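Local coordinates for MGS-M4 (Unidentified, PDB 4Q3M), which probably reduces carbonyl compounds with a nicotinamide cofactor, as a TIM-barrel member of the aldo-keto reductase family whose natural substrate is unknown, at residues A33-G38 with R56-S61; M46-E51 with L104-K109; E86-S91 with G128-I133. One frame throughout, in Å; residues are numbered along the deposited sequence.

Contact 1 of 3, residues A33-G38 with R56-S61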
ATOM      1  N   ALA A  33     -13.869  18.196 -25.844  1.00 78.63           N
ATOM      2  CA  ALA A  33     -13.343  17.254 -26.826  1.00 75.67           C
ATOM      3  C   ALA A  33     -13.764  15.834 -26.466  1.00 69.38           C
ATOM      4  O   ALA A  33     -13.901  14.973 -27.334  1.00 72.19           O
ATOM      5  CB  ALA A  33     -11.828  17.357 -26.911  1.00 61.98           C
ATOM      6  N   ALA A  34     -13.971  15.606 -25.172  1.00 61.21           N
ATOM      7  CA  ALA A  34     -14.463  14.329 -24.680  1.00 57.68           C
ATOM      8  C   ALA A  34     -15.983  14.248 -24.802  1.00 56.87           C
ATOM      9  O   ALA A  34     -16.523  13.248 -25.273  1.00 59.83           O
ATOM     10  CB  ALA A  34     -14.037  14.119 -23.237  1.00 54.96           C
ATOM     11  N   LEU A  35     -16.665  15.309 -24.377  1.00 55.05           N
ATOM     12  CA  LEU A  35     -18.124  15.359 -24.426  1.00 59.04           C
ATOM     13  C   LEU A  35     -18.645  15.201 -25.853  1.00 66.80           C
ATOM     14  O   LEU A  35     -19.653  14.533 -26.082  1.00 69.66           O
ATOM     15  CB  LEU A  35     -18.637  16.669 -23.822  1.00 52.95           C
ATOM     16  CG  LEU A  35     -18.639  16.764 -22.294  1.00 57.17           C
ATOM     17  CD1 LEU A  35     -19.037  18.160 -21.842  1.00 56.34           C
ATOM     18  CD2 LEU A  35     -19.567  15.722 -21.691  1.00 48.11           C
ATOM     19  N   GLU A  36     -17.954  15.818 -26.806  1.00 69.93           N
ATOM     20  CA  GLU A  36     -18.307  15.680 -28.214  1.00 72.97           C
ATOM     21  C   GLU A  36     -18.017  14.266 -28.703  1.00 74.57           C
ATOM     22  O   GLU A  36     -18.706  13.749 -29.582  1.00 79.75           O
ATOM     23  CB  GLU A  36     -17.543  16.696 -29.067  1.00 76.37           C
ATOM     24  CG  GLU A  36     -17.917  18.146 -28.803  1.00 80.35           C
ATOM     25  CD  GLU A  36     -17.052  19.117 -29.580  1.00 85.46           C
ATOM     26  OE1 GLU A  36     -17.306  20.337 -29.502  1.00 89.08           O
ATOM     27  OE2 GLU A  36     -16.115  18.661 -30.270  1.00 86.00           O
ATOM     28  N   GLY A  37     -16.995  13.645 -28.123  1.00 72.58           N
ATOM     29  CA  GLY A  37     -16.591  12.306 -28.509  1.00 71.80           C
ATOM     30  C   GLY A  37     -17.550  11.228 -28.044  1.00 67.21           C
ATOM     31  O   GLY A  37     -17.555  10.119 -28.579  1.00 65.44           O
ATOM     32  N   GLY A  38     -18.363  11.549 -27.043  1.00 64.71           N
ATOM     33  CA  GLY A  38     -19.348  10.610 -26.539  1.00 62.31           C
ATOM     34  C   GLY A  38     -19.308  10.425 -25.035  1.00 58.40           C
ATOM     35  O   GLY A  38     -20.141   9.714 -24.470  1.00 55.18           O
ATOM     36  N   ARG A  56     -17.660  25.146 -16.934  1.00 64.81           N
ATOM     37  CA  ARG A  56     -18.061  26.011 -18.039  1.00 69.18           C
ATOM     38  C   ARG A  56     -18.059  25.261 -19.366  1.00 67.88           C
ATOM     39  O   ARG A  56     -18.815  25.596 -20.277  1.00 69.84           O
ATOM     40  CB  ARG A  56     -17.145  27.234 -18.123  1.00 76.29           C
ATOM     41  CG  ARG A  56     -17.341  28.220 -16.985  1.00 84.60           C
ATOM     42  CD  ARG A  56     -16.449  29.439 -17.142  1.00 94.50           C
ATOM     43  NE  ARG A  56     -16.592  30.360 -16.018  1.00101.11           N
ATOM     44  CZ  ARG A  56     -15.980  30.207 -14.850  1.00100.73           C
ATOM     45  NH1 ARG A  56     -15.183  29.168 -14.655  1.00 94.69           N
ATOM     46  NH2 ARG A  56     -16.163  31.089 -13.877  1.00104.78           N
ATOM     47  N   ALA A  57     -17.206  24.247 -19.470  1.00 67.83           N
ATOM     48  CA  ALA A  57     -17.164  23.410 -20.663  1.00 73.80           C
ATOM     49  C   ALA A  57     -18.435  22.577 -20.769  1.00 77.92           C
ATOM     50  O   ALA A  57     -18.883  22.240 -21.865  1.00 82.93           O
ATOM     51  CB  ALA A  57     -15.937  22.515 -20.642  1.00 72.56           C
ATOM     52  N   ILE A  58     -19.011  22.251 -19.616  1.00 72.86           N
ATOM     53  CA  ILE A  58     -20.248  21.483 -19.558  1.00 68.46           C
ATOM     54  C   ILE A  58     -21.440  22.335 -19.993  1.00 70.02           C
ATOM     55  O   ILE A  58     -22.334  21.855 -20.691  1.00 71.07           O
ATOM     56  CB  ILE A  58     -20.487  20.926 -18.140  1.00 65.75           C
ATOM     57  CG1 ILE A  58     -19.378  19.940 -17.769  1.00 66.71           C
ATOM     58  CG2 ILE A  58     -21.843  20.246 -18.044  1.00 65.23           C
ATOM     59  CD1 ILE A  58     -19.486  19.391 -16.365  1.00 64.14           C
ATOM     60  N   LYS A  59     -21.442  23.602 -19.591  1.00 69.04           N
ATOM     61  CA  LYS A  59     -22.508  24.524 -19.973  1.00 73.73           C
ATOM     62  C   LYS A  59     -22.549  24.764 -21.479  1.00 75.05           C
ATOM     63  O   LYS A  59     -23.602  24.650 -22.107  1.00 79.52           O
ATOM     64  CB  LYS A  59     -22.348  25.866 -19.252  1.00 77.71           C
ATOM     65  CG  LYS A  59     -22.795  25.869 -17.800  1.00 77.99           C
ATOM     66  CD  LYS A  59     -23.029  27.294 -17.314  1.00 82.28           C
ATOM     67  CE  LYS A  59     -23.306  27.338 -15.821  1.00 82.92           C
ATOM     68  NZ  LYS A  59     -24.446  26.459 -15.440  1.00 82.53           N
ATOM     69  N   ASP A  60     -21.396  25.091 -22.053  1.00 74.97           N
ATOM     70  CA  ASP A  60     -21.318  25.499 -23.452  1.00 81.82           C
ATOM     71  C   ASP A  60     -21.417  24.329 -24.432  1.00 81.56           C
ATOM     72  O   ASP A  60     -21.382  24.528 -25.646  1.00 82.21           O
ATOM     73  CB  ASP A  60     -20.014  26.263 -23.700  1.00 84.23           C
ATOM     74  CG  ASP A  60     -19.948  27.570 -22.935  1.00 87.09           C
ATOM     75  OD1 ASP A  60     -21.015  28.099 -22.560  1.00 89.96           O
ATOM     76  OD2 ASP A  60     -18.824  28.068 -22.709  1.00 85.70           O
ATOM     77  N   SER A  61     -21.546  23.115 -23.907  1.00 78.83           N
ATOM     78  CA  SER A  61     -21.570  21.921 -24.747  1.00 79.83           C
ATOM     79  C   SER A  61     -22.942  21.671 -25.372  1.00 86.31           C
ATOM     80  O   SER A  61     -23.082  20.811 -26.244  1.00 88.07           O
ATOM     81  CB  SER A  61     -21.146  20.694 -23.938  1.00 73.81           C
ATOM     82  OG  SER A  61     -22.112  20.378 -22.951  1.00 72.01           O
TER
HETATM   83  O   HOH W   1     -20.604  20.077 -28.559  1.00 83.14           O
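Ser-61, the residue on which the Leu-35 side chain comes to rest, turns its hydroxyl back to its own chain: OG of Ser-61 donates to O of Ile-58 over 2.7 Å. With OG set between the backbone N and the carbonyl carbon (chi1 68°), the hydroxyl looks back over the last turn of the helix. It meets the Ile-58 carbonyl from above its plane, 35° out of it, and not along a lone pair. The same OG also has a weak bond from the backbone N of Ile-63, so the serine is held to the chain on both sides of itself.

What crosses the gap is one methyl group. CD1 of Leu-35 lies 3.9 Å from CB of Ser-61, and the same CD1 approaches O of Ala-57 at 4.1 Å and CA of Ile-58 at 4.2 Å. It therefore settles on backbone and CB atoms, with the Ile-58 side chain only grazed. Chi2 of Leu-35, 174°, extends the branch straight out from its helix toward the other one. Farther out, a water lies between OE1 of Glu-36 and O of Ser-61, weakly bonded to both.

Gly-38, with positive phi, closes the first helix as the C-prime residue of a Schellman motif in which Tyr-39 N reaches back to Ala-34 O. The other segment also runs off the end of its helix, 51-59. Ala-57 packs on Tyr-28 and Val-31 one turn and more back along helix 26-37, while Leu-35 and Ile-58 both lean on Ile-68, just before strand 69-74. The contact joins the C-terminal ends of helices 26-37 and 51-59, successive outer helices of the barrel, with strand 41-43 following the first and preceding the second.

Contact 2 of 3, residues M46-E51 with L104-K109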
ATOM      1  N   MET A  46     -11.173  19.399  -6.232  1.00 41.31           N
ATOM      2  CA  MET A  46     -10.836  20.769  -5.863  1.00 41.65           C
ATOM      3  C   MET A  46      -9.328  21.003  -5.931  1.00 45.08           C
ATOM      4  O   MET A  46      -8.890  22.119  -6.207  1.00 46.51           O
ATOM      5  CB  MET A  46     -11.377  21.110  -4.467  1.00 40.66           C
ATOM      6  CG  MET A  46     -10.453  20.800  -3.294  1.00 41.33           C
ATOM      7  SD  MET A  46      -9.228  22.078  -2.924  1.00 51.27           S
ATOM      8  CE  MET A  46     -10.183  23.566  -3.211  1.00 78.79           C
ATOM      9  N   ILE A  47      -8.542  19.956  -5.707  1.00 47.65           N
ATOM     10  CA  ILE A  47      -7.089  20.082  -5.714  1.00 50.48           C
ATOM     11  C   ILE A  47      -6.555  20.253  -7.135  1.00 55.12           C
ATOM     12  O   ILE A  47      -5.449  20.758  -7.336  1.00 58.25           O
ATOM     13  CB  ILE A  47      -6.415  18.863  -5.041  1.00 44.89           C
ATOM     14  CG1 ILE A  47      -4.986  19.205  -4.610  1.00 48.53           C
ATOM     15  CG2 ILE A  47      -6.451  17.642  -5.951  1.00 39.89           C
ATOM     16  CD1 ILE A  47      -4.906  20.359  -3.634  1.00 43.92           C
ATOM     17  N   TYR A  48      -7.350  19.846  -8.121  1.00 54.95           N
ATOM     18  CA  TYR A  48      -6.964  19.993  -9.519  1.00 56.59           C
ATOM     19  C   TYR A  48      -7.055  21.452  -9.944  1.00 55.34           C
ATOM     20  O   TYR A  48      -6.341  21.893 -10.844  1.00 57.88           O
ATOM     21  CB  TYR A  48      -7.845  19.126 -10.424  1.00 54.99           C
ATOM     22  CG  TYR A  48      -7.784  17.645 -10.122  1.00 58.08           C
ATOM     23  CD1 TYR A  48      -6.681  17.089  -9.487  1.00 58.25           C
ATOM     24  CD2 TYR A  48      -8.829  16.804 -10.475  1.00 58.39           C
ATOM     25  CE1 TYR A  48      -6.623  15.735  -9.209  1.00 57.28           C
ATOM     26  CE2 TYR A  48      -8.781  15.449 -10.202  1.00 58.98           C
ATOM     27  CZ  TYR A  48      -7.676  14.921  -9.570  1.00 58.67           C
ATOM     28  OH  TYR A  48      -7.625  13.573  -9.297  1.00 57.44           O
ATOM     29  N   GLY A  49      -7.939  22.196  -9.289  1.00 52.16           N
ATOM     30  CA  GLY A  49      -8.121  23.605  -9.583  1.00 52.65           C
ATOM     31  C   GLY A  49      -8.642  23.855 -10.985  1.00 53.71           C
ATOM     32  O   GLY A  49      -8.308  24.862 -11.608  1.00 57.03           O
ATOM     33  N   ASN A  50      -9.460  22.934 -11.486  1.00 49.24           N
ATOM     34  CA  ASN A  50     -10.044  23.084 -12.813  1.00 52.30           C
ATOM     35  C   ASN A  50     -11.566  22.988 -12.796  1.00 55.27           C
ATOM     36  O   ASN A  50     -12.198  22.893 -13.846  1.00 59.36           O
ATOM     37  CB  ASN A  50      -9.461  22.044 -13.779  1.00 54.17           C
ATOM     38  CG  ASN A  50      -9.662  20.612 -13.303  1.00 54.14           C
ATOM     39  OD1 ASN A  50     -10.558  20.317 -12.512  1.00 52.99           O
ATOM     40  ND2 ASN A  50      -8.820  19.710 -13.795  1.00 54.44           N
ATOM     41  N   GLU A  51     -12.144  23.012 -11.597  1.00 55.46           N
ATOM     42  CA  GLU A  51     -13.594  22.949 -11.432  1.00 54.42           C
ATOM     43  C   GLU A  51     -14.288  24.073 -12.192  1.00 60.16           C
ATOM     44  O   GLU A  51     -15.422  23.924 -12.650  1.00 59.72           O
ATOM     45  CB  GLU A  51     -13.970  23.013  -9.951  1.00 51.80           C
ATOM     46  CG  GLU A  51     -13.564  21.790  -9.150  1.00 49.75           C
ATOM     47  CD  GLU A  51     -13.855  21.944  -7.670  1.00 49.57           C
ATOM     48  OE1 GLU A  51     -13.617  23.044  -7.128  1.00 49.46           O
ATOM     49  OE2 GLU A  51     -14.325  20.967  -7.050  1.00 47.77           O
ATOM     50  N   LEU A 104     -16.606  12.534  -3.455  1.00 35.64           N
ATOM     51  CA  LEU A 104     -15.699  11.577  -2.829  1.00 35.57           C
ATOM     52  C   LEU A 104     -14.776  12.214  -1.796  1.00 38.86           C
ATOM     53  O   LEU A 104     -14.381  13.373  -1.929  1.00 33.09           O
ATOM     54  CB  LEU A 104     -14.848  10.878  -3.893  1.00 31.48           C
ATOM     55  CG  LEU A 104     -15.554  10.160  -5.044  1.00 33.07           C
ATOM     56  CD1 LEU A 104     -14.531   9.630  -6.038  1.00 30.53           C
ATOM     57  CD2 LEU A 104     -16.427   9.034  -4.525  1.00 28.56           C
ATOM     58  N   ILE A 105     -14.436  11.443  -0.768  1.00 39.76           N
ATOM     59  CA  ILE A 105     -13.348  11.802   0.132  1.00 36.15           C
ATOM     60  C   ILE A 105     -12.044  11.396  -0.543  1.00 37.35           C
ATOM     61  O   ILE A 105     -11.835  10.220  -0.837  1.00 37.83           O
ATOM     62  CB  ILE A 105     -13.474  11.116   1.505  1.00 35.87           C
ATOM     63  CG1 ILE A 105     -14.846  11.401   2.124  1.00 36.76           C
ATOM     64  CG2 ILE A 105     -12.360  11.572   2.434  1.00 29.50           C
ATOM     65  CD1 ILE A 105     -15.058  10.750   3.475  1.00 26.49           C
ATOM     66  N   HIS A 106     -11.175  12.371  -0.796  1.00 38.07           N
ATOM     67  CA  HIS A 106     -10.003  12.157  -1.641  1.00 35.20           C
ATOM     68  C   HIS A 106      -8.982  11.201  -1.022  1.00 35.10           C
ATOM     69  O   HIS A 106      -8.483  10.300  -1.695  1.00 32.19           O
ATOM     70  CB  HIS A 106      -9.336  13.497  -1.957  1.00 38.26           C
ATOM     71  CG  HIS A 106      -8.620  13.520  -3.272  1.00 42.35           C
ATOM     72  ND1 HIS A 106      -8.496  14.665  -4.030  1.00 44.67           N
ATOM     73  CD2 HIS A 106      -7.995  12.540  -3.966  1.00 46.19           C
ATOM     74  CE1 HIS A 106      -7.823  14.389  -5.133  1.00 47.66           C
ATOM     75  NE2 HIS A 106      -7.507  13.106  -5.118  1.00 48.28           N
ATOM     76  N   TRP A 107      -8.675  11.403   0.255  1.00 36.47           N
ATOM     77  CA  TRP A 107      -7.715  10.553   0.955  1.00 37.70           C
ATOM     78  C   TRP A 107      -8.182  10.233   2.373  1.00 39.19           C
ATOM     79  O   TRP A 107      -9.023  10.935   2.934  1.00 38.06           O
ATOM     80  CB  TRP A 107      -6.337  11.219   1.011  1.00 38.17           C
ATOM     81  CG  TRP A 107      -5.689  11.431  -0.325  1.00 40.03           C
ATOM     82  CD1 TRP A 107      -5.814  12.523  -1.132  1.00 44.36           C
ATOM     83  CD2 TRP A 107      -4.793  10.536  -0.997  1.00 38.13           C
ATOM     84  NE1 TRP A 107      -5.060  12.361  -2.270  1.00 43.32           N
ATOM     85  CE2 TRP A 107      -4.423  11.150  -2.212  1.00 40.36           C
ATOM     86  CE3 TRP A 107      -4.271   9.275  -0.692  1.00 35.93           C
ATOM     87  CZ2 TRP A 107      -3.558  10.544  -3.121  1.00 35.79           C
ATOM     88  CZ3 TRP A 107      -3.412   8.676  -1.596  1.00 39.57           C
ATOM     89  CH2 TRP A 107      -3.063   9.311  -2.796  1.00 37.98           C
ATOM     90  N   PHE A 108      -7.624   9.174   2.950  1.00 37.07           N
ATOM     91  CA  PHE A 108      -7.902   8.830   4.340  1.00 35.02           C
ATOM     92  C   PHE A 108      -7.018   9.647   5.276  1.00 31.72           C
ATOM     93  O   PHE A 108      -5.797   9.675   5.125  1.00 34.15           O
ATOM     94  CB  PHE A 108      -7.692   7.334   4.582  1.00 23.69           C
ATOM     95  CG  PHE A 108      -7.979   6.902   5.992  1.00 33.76           C
ATOM     96  CD1 PHE A 108      -9.282   6.695   6.416  1.00 28.87           C
ATOM     97  CD2 PHE A 108      -6.946   6.697   6.892  1.00 31.07           C
ATOM     98  CE1 PHE A 108      -9.548   6.296   7.712  1.00 27.72           C
ATOM     99  CE2 PHE A 108      -7.207   6.298   8.189  1.00 30.15           C
ATOM    100  CZ  PHE A 108      -8.509   6.095   8.600  1.00 29.26           C
ATOM    101  N   LYS A 109      -7.643  10.316   6.239  1.00 35.22           N
ATOM    102  CA  LYS A 109      -6.919  11.158   7.185  1.00 34.43           C
ATOM    103  C   LYS A 109      -7.361  10.880   8.617  1.00 36.72           C
ATOM    104  O   LYS A 109      -7.578  11.804   9.399  1.00 41.47           O
ATOM    105  CB  LYS A 109      -7.124  12.638   6.852  1.00 33.22           C
ATOM    106  CG  LYS A 109      -6.633  13.046   5.471  1.00 38.62           C
ATOM    107  CD  LYS A 109      -5.114  13.114   5.414  1.00 39.17           C
ATOM    108  CE  LYS A 109      -4.580  14.219   6.312  1.00 36.88           C
ATOM    109  NZ  LYS A 109      -3.110  14.401   6.159  1.00 37.14           N
TER
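Van der Waals packing carries the closest approach: the CG2 methyl of Ile-47 sits 3.6 Å from CE1 of His-106, with ND1 of that imidazole a little farther off. The two side chains cross at about a right angle. Ile-47 has CG1 anti to its backbone N (chi1 -160°), which sends the longer branch away and presents the short CG2 methyl to the ring.

The polar approach is looser. OH of Tyr-48 stands 4.2 Å from NE2 of His-106, too long for a hydrogen bond, so hydroxyl and imidazole are neighbours without a direct link. Both Tyr-48 and His-106 also touch Lys-73 of strand 69-74.

Each side has further bonds of its own. Gly-49 N bonds to Met-46 O at 3.2 Å, closing the turn that contains Ile-47 and Tyr-48; on the other segment His-106 O accepts from Asn-137 ND2, and the imidazole makes a T-shaped stack with Trp-75.

A tyrosine, a histidine and a lysine gathered where the loop after strand 41-43 faces the C-terminal end of strand 102-105 are consistent with the catalytic centre of an aldo-keto reductase, at the mouth of its TIM barrel.

Contact 3 of 3, residues E86-S91 with G128-I133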
ATOM      1  N   GLU A  86     -18.797  23.593   3.559  1.00 64.65           N
ATOM      2  CA  GLU A  86     -18.356  24.823   2.911  1.00 67.83           C
ATOM      3  C   GLU A  86     -17.516  24.540   1.669  1.00 67.09           C
ATOM      4  O   GLU A  86     -17.654  25.216   0.649  1.00 71.35           O
ATOM      5  CB  GLU A  86     -17.564  25.688   3.897  1.00 68.33           C
ATOM      6  CG  GLU A  86     -17.008  26.978   3.306  1.00 74.00           C
ATOM      7  CD  GLU A  86     -18.083  28.007   2.994  1.00 78.56           C
ATOM      8  OE1 GLU A  86     -19.259  27.785   3.354  1.00 76.95           O
ATOM      9  OE2 GLU A  86     -17.747  29.046   2.388  1.00 79.77           O
ATOM     10  N   ALA A  87     -16.647  23.538   1.760  1.00 57.39           N
ATOM     11  CA  ALA A  87     -15.795  23.163   0.637  1.00 57.09           C
ATOM     12  C   ALA A  87     -16.624  22.588  -0.504  1.00 56.62           C
ATOM     13  O   ALA A  87     -16.227  22.653  -1.668  1.00 59.68           O
ATOM     14  CB  ALA A  87     -14.742  22.169   1.082  1.00 57.42           C
ATOM     15  N   PHE A  88     -17.777  22.023  -0.161  1.00 52.38           N
ATOM     16  CA  PHE A  88     -18.689  21.473  -1.155  1.00 47.09           C
ATOM     17  C   PHE A  88     -19.386  22.582  -1.935  1.00 49.74           C
ATOM     18  O   PHE A  88     -19.517  22.506  -3.157  1.00 48.21           O
ATOM     19  CB  PHE A  88     -19.725  20.567  -0.489  1.00 46.16           C
ATOM     20  CG  PHE A  88     -20.768  20.049  -1.433  1.00 46.68           C
ATOM     21  CD1 PHE A  88     -20.471  19.025  -2.316  1.00 46.07           C
ATOM     22  CD2 PHE A  88     -22.045  20.584  -1.438  1.00 46.39           C
ATOM     23  CE1 PHE A  88     -21.426  18.547  -3.187  1.00 44.89           C
ATOM     24  CE2 PHE A  88     -23.008  20.108  -2.308  1.00 52.93           C
ATOM     25  CZ  PHE A  88     -22.697  19.086  -3.184  1.00 50.51           C
ATOM     26  N   ASN A  89     -19.838  23.608  -1.220  1.00 52.63           N
ATOM     27  CA  ASN A  89     -20.486  24.753  -1.847  1.00 65.15           C
ATOM     28  C   ASN A  89     -19.519  25.491  -2.763  1.00 61.39           C
ATOM     29  O   ASN A  89     -19.911  26.009  -3.808  1.00 59.36           O
ATOM     30  CB  ASN A  89     -21.042  25.707  -0.789  1.00 78.86           C
ATOM     31  CG  ASN A  89     -21.912  25.002   0.232  1.00 87.59           C
ATOM     32  OD1 ASN A  89     -22.686  24.107  -0.108  1.00 90.63           O
ATOM     33  ND2 ASN A  89     -21.788  25.403   1.492  1.00 90.91           N
ATOM     34  N   THR A  90     -18.252  25.529  -2.361  1.00 58.93           N
ATOM     35  CA  THR A  90     -17.205  26.122  -3.182  1.00 60.14           C
ATOM     36  C   THR A  90     -17.029  25.320  -4.467  1.00 58.73           C
ATOM     37  O   THR A  90     -16.931  25.888  -5.554  1.00 62.27           O
ATOM     38  CB  THR A  90     -15.864  26.190  -2.426  1.00 60.18           C
ATOM     39  OG1 THR A  90     -16.024  26.972  -1.234  1.00 62.05           O
ATOM     40  CG2 THR A  90     -14.789  26.820  -3.299  1.00 59.79           C
ATOM     41  N   SER A  91     -16.993  23.997  -4.334  1.00 54.70           N
ATOM     42  CA  SER A  91     -16.920  23.107  -5.487  1.00 51.42           C
ATOM     43  C   SER A  91     -18.133  23.299  -6.382  1.00 50.11           C
ATOM     44  O   SER A  91     -18.016  23.420  -7.602  1.00 49.60           O
ATOM     45  CB  SER A  91     -16.834  21.646  -5.039  1.00 45.35           C
ATOM     46  OG  SER A  91     -15.586  21.366  -4.431  1.00 48.30           O
ATOM     47  N   GLY A 128     -30.319  16.375  -1.168  1.00 52.49           N
ATOM     48  CA  GLY A 128     -30.426  16.211  -2.606  1.00 52.28           C
ATOM     49  C   GLY A 128     -29.392  16.977  -3.408  1.00 54.06           C
ATOM     50  O   GLY A 128     -29.569  17.198  -4.606  1.00 54.71           O
ATOM     51  N   LYS A 129     -28.306  17.380  -2.754  1.00 55.64           N
ATOM     52  CA  LYS A 129     -27.247  18.123  -3.430  1.00 55.39           C
ATOM     53  C   LYS A 129     -26.206  17.188  -4.042  1.00 54.50           C
ATOM     54  O   LYS A 129     -25.480  17.572  -4.958  1.00 56.33           O
ATOM     55  CB  LYS A 129     -26.582  19.106  -2.466  1.00 56.35           C
ATOM     56  CG  LYS A 129     -27.484  20.262  -2.058  1.00 60.42           C
ATOM     57  CD  LYS A 129     -26.762  21.241  -1.146  1.00 63.55           C
ATOM     58  CE  LYS A 129     -27.662  22.409  -0.776  1.00 67.07           C
ATOM     59  NZ  LYS A 129     -26.981  23.365   0.141  1.00 69.72           N
ATOM     60  N   VAL A 130     -26.132  15.964  -3.528  1.00 54.20           N
ATOM     61  CA  VAL A 130     -25.319  14.924  -4.152  1.00 54.01           C
ATOM     62  C   VAL A 130     -26.153  13.678  -4.422  1.00 53.37           C
ATOM     63  O   VAL A 130     -26.915  13.230  -3.567  1.00 56.57           O
ATOM     64  CB  VAL A 130     -24.093  14.541  -3.295  1.00 51.03           C
ATOM     65  CG1 VAL A 130     -22.965  15.521  -3.522  1.00 52.44           C
ATOM     66  CG2 VAL A 130     -24.459  14.477  -1.828  1.00 50.10           C
ATOM     67  N   LYS A 131     -26.002  13.127  -5.621  1.00 52.60           N
ATOM     68  CA  LYS A 131     -26.783  11.969  -6.034  1.00 51.78           C
ATOM     69  C   LYS A 131     -26.119  10.665  -5.606  1.00 49.60           C
ATOM     70  O   LYS A 131     -26.758   9.613  -5.577  1.00 52.54           O
ATOM     71  CB  LYS A 131     -26.990  11.985  -7.549  1.00 47.58           C
ATOM     72  CG  LYS A 131     -27.811  13.165  -8.039  1.00 48.36           C
ATOM     73  CD  LYS A 131     -29.160  13.213  -7.340  1.00 50.73           C
ATOM     74  CE  LYS A 131     -29.958  14.439  -7.751  1.00 54.43           C
ATOM     75  NZ  LYS A 131     -31.277  14.489  -7.060  1.00 57.55           N
ATOM     76  N   ALA A 132     -24.835  10.744  -5.273  1.00 45.50           N
ATOM     77  CA  ALA A 132     -24.087   9.583  -4.810  1.00 45.16           C
ATOM     78  C   ALA A 132     -22.876  10.015  -3.990  1.00 45.28           C
ATOM     79  O   ALA A 132     -22.200  10.987  -4.330  1.00 42.56           O
ATOM     80  CB  ALA A 132     -23.654   8.723  -5.988  1.00 44.98           C
ATOM     81  N   ILE A 133     -22.608   9.293  -2.907  1.00 43.24           N
ATOM     82  CA  ILE A 133     -21.467   9.599  -2.052  1.00 36.95           C
ATOM     83  C   ILE A 133     -20.547   8.392  -1.910  1.00 35.77           C
ATOM     84  O   ILE A 133     -21.006   7.250  -1.868  1.00 34.71           O
ATOM     85  CB  ILE A 133     -21.915  10.066  -0.653  1.00 34.38           C
ATOM     86  CG1 ILE A 133     -22.902   9.067  -0.044  1.00 33.53           C
ATOM     87  CG2 ILE A 133     -22.545  11.448  -0.729  1.00 32.66           C
ATOM     88  CD1 ILE A 133     -23.353   9.428   1.353  1.00 32.65           C
TER
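Phe-88 pushes its ring from helix 81-94 onto Val-130 and the foot of Lys-129. CE1 of Phe-88 lies 3.4 Å from CG1 of Val-130, and CE2 of the same ring lies 3.7 Å from CB of Lys-129, so two ring carbons flanking CZ each find an aliphatic partner. CZ itself is 3.6 Å from O of Lys-129, which sits at the ring edge and in its plane, where it meets the slightly positive C-H rim. With CG of Phe-88 anti to the backbone N (chi1 175°), the ring stands out from the helix toward the loop.

Beyond CG the Lys-129 chain runs extended past the ring, its CD 4.1 Å from CE2 of Phe-88. Its NZ ends 4.4 Å from OD1 of Asn-89, too far for a bond. Tyr-103 makes an edge-to-face pair with Phe-88, while Leu-124 of helix 111-126 touches both Phe-88 and Val-130. Replacing Phe-88 by an alanine would probably open a gap between helix and loop and deprive Val-130 CG1 and the Lys-129 methylenes of the surface they pack on.

No hydrogen bond or salt bridge joins the two segments: the contact is mainly apolar, with one carbonyl oxygen at the ring edge, and uses the hydrocarbon part of a lysine while its ammonium group is carried beyond the ring.

The segments come in the order 33-38, 46-51, 56-61, 86-91, 104-109, 128-133, so contact 2 interleaves with each of the other two, while contact 1 closes before contact 3 opens. Helix 51-59 ties contacts 1 and 2 together: Glu-51 begins it and 56-61 ends it, with the contact centres 22 Å apart. Contacts 2 and 3 are closer, 12 Å between centres, and touch where OE2 of Glu-51 probably bonds OG of Ser-91 at 2.9 Å. The centres of contacts 1 and 3 are about 21 Å apart, and the two do not touch. All belong to one barrel: contact 2 lies at the probable active-site end, contacts 1 and 3 in the surrounding layer of helices and loops.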